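Local coordinates for enoyl-CoA hydratase/isomerase (Mycobacterium abscessus, PDB 3QXZ), which probably catalyses the hydration or double-bond isomerisation of enoyl-CoA thioesters in fatty-acid metabolism, at residues A[222-225]-A[226-230]. Residues are numbered along the deposited sequence; the frame is centred on the assembly and turned at random.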
ATOM      1  N   THR A 222      12.205  -7.824  -6.607  1.00  7.94           N
ATOM      2  CA  THR A 222      12.666  -9.189  -6.387  1.00  9.17           C
ATOM      3  C   THR A 222      12.007  -9.840  -5.176  1.00  9.47           C
ATOM      4  O   THR A 222      12.306 -11.005  -4.887  1.00 12.40           O
ATOM      5  CB  THR A 222      14.200  -9.270  -6.203  1.00  9.16           C
ATOM      6  OG1 THR A 222      14.582  -8.547  -5.026  1.00  9.21           O
ATOM      7  CG2 THR A 222      14.944  -8.729  -7.421  1.00 10.64           C
ATOM      8  N   GLY A 223      11.154  -9.122  -4.441  1.00  9.12           N
ATOM      9  CA  GLY A 223      10.488  -9.718  -3.268  1.00  9.77           C
ATOM     10  C   GLY A 223      11.457 -10.020  -2.134  1.00  8.94           C
ATOM     11  O   GLY A 223      11.380 -11.078  -1.517  1.00  9.85           O
ATOM     12  N   MET A 224      12.389  -9.116  -1.831  1.00  7.72           N
ATOM     13  CA  MET A 224      13.362  -9.375  -0.758  1.00  8.24           C
ATOM     14  C   MET A 224      12.652  -9.536   0.587  1.00  7.18           C
ATOM     15  O   MET A 224      11.662  -8.827   0.874  1.00  8.21           O
ATOM     16  CB  MET A 224      14.372  -8.212  -0.647  1.00  8.75           C
ATOM     17  CG  MET A 224      15.397  -8.211  -1.749  1.00  8.83           C
ATOM     18  SD  MET A 224      16.449  -6.746  -1.795  1.00 10.95           S
ATOM     19  CE  MET A 224      17.399  -6.959  -0.336  1.00 14.38           C
ATOM     20  N   SER A 225      13.149 -10.445   1.419  1.00  8.08           N
ATOM     21  CA  SER A 225      12.631 -10.590   2.788  1.00  7.30           C
ATOM     22  C   SER A 225      13.079  -9.404   3.645  1.00  7.29           C
ATOM     23  O   SER A 225      14.024  -8.670   3.320  1.00  7.19           O
ATOM     24  CB  SER A 225      13.136 -11.875   3.404  1.00  7.88           C
ATOM     25  OG  SER A 225      14.525 -11.741   3.642  1.00  8.69           O
ATOM     26  N   ALA A 226      12.431  -9.239   4.793  1.00  6.93           N
ATOM     27  CA  ALA A 226      12.866  -8.210   5.746  1.00  7.22           C
ATOM     28  C   ALA A 226      14.324  -8.406   6.164  1.00  7.20           C
ATOM     29  O   ALA A 226      15.085  -7.442   6.199  1.00  7.22           O
ATOM     30  CB  ALA A 226      11.931  -8.166   6.985  1.00  8.32           C
ATOM     31  N   ALA A 227      14.724  -9.642   6.440  1.00  7.24           N
ATOM     32  CA  ALA A 227      16.108  -9.895   6.831  1.00  7.48           C
ATOM     33  C   ALA A 227      17.066  -9.492   5.715  1.00  7.44           C
ATOM     34  O   ALA A 227      18.140  -8.959   5.995  1.00  8.08           O
ATOM     35  CB  ALA A 227      16.298 -11.367   7.188  1.00  9.20           C
ATOM     36  N   GLU A 228      16.713  -9.772   4.467  1.00  6.94           N
ATOM     37  CA  GLU A 228      17.575  -9.392   3.325  1.00  7.88           C
ATOM     38  C   GLU A 228      17.668  -7.872   3.164  1.00  7.17           C
ATOM     39  O   GLU A 228      18.758  -7.324   2.900  1.00  7.39           O
ATOM     40  CB  GLU A 228      17.057 -10.023   2.045  1.00  7.76           C
ATOM     41  CG  GLU A 228      17.251 -11.532   2.027  1.00  9.15           C
ATOM     42  CD  GLU A 228      16.475 -12.217   0.920  1.00 10.14           C
ATOM     43  OE1 GLU A 228      15.598 -11.625   0.283  1.00 10.22           O
ATOM     44  OE2 GLU A 228      16.780 -13.406   0.674  1.00 13.41           O
ATOM     45  N   VAL A 229      16.560  -7.153   3.312  1.00  6.90           N
ATOM     46  CA  VAL A 229      16.600  -5.696   3.253  1.00  6.77           C
ATOM     47  C   VAL A 229      17.446  -5.145   4.415  1.00  6.71           C
ATOM     48  O   VAL A 229      18.257  -4.220   4.212  1.00  6.86           O
ATOM     49  CB  VAL A 229      15.186  -5.072   3.278  1.00  6.18           C
ATOM     50  CG1 VAL A 229      15.289  -3.533   3.255  1.00  7.14           C
ATOM     51  CG2 VAL A 229      14.377  -5.525   2.060  1.00  7.21           C
ATOM     52  N   ALA A 230      17.281  -5.697   5.617  1.00  6.96           N
ATOM     53  CA  ALA A 230      18.042  -5.203   6.778  1.00  7.01           C
ATOM     54  C   ALA A 230      19.543  -5.384   6.542  1.00  7.34           C
ATOM     55  O   ALA A 230      20.350  -4.489   6.846  1.00  7.29           O
ATOM     56  CB  ALA A 230      17.615  -5.921   8.039  1.00  7.69           C
TER
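A capping box formed by Ser225 and Glu228 starts helix 226-241, just after the short turn that leaves helix 206-222. Two reciprocal bonds define it. The amide of Glu228 donates to Ser225 OG over 3.1 Å, with an N-H...O angle of 159°. In return the backbone N of Ser225 donates to Glu228 OE1 at 2.9 Å. The second bond is nearly straight at its hydrogen, yet it meets OE1 from above the carboxylate, 44° out of that plane. A chi1 of 70° tucks Ser225 OG in between its own N and C, and this rotation brings the hydroxyl oxygen to the Glu228 amide. The extended chain of Glu228 carries OE1 back to the Ser225 amide, while the CG methylene passes 3.2 Å from Ser225 OG. The regular helical pattern begins at once: Val229 N donates to Ser225 O at 3.0 Å, an i+4 bond that starts from the cap residue itself.

Before the cap, Gly223 is the first residue after helix 206-222 to leave helical backbone angles, with positive phi, and Met224 bridges the two helices. Its side chain rests on Leu215 and Ala219 of helix 206-222, and Val229 also touches Ala219; Trp148 of a second subunit packs on Ala226, and Leu145 of that subunit on Val229. Across the turn Met224 CB meets Val229 CG2 at 3.8 Å, while the bend at chi3 swings the methyl terminus toward the new helix, placing Met224 CE 3.5 Å from Glu228 O.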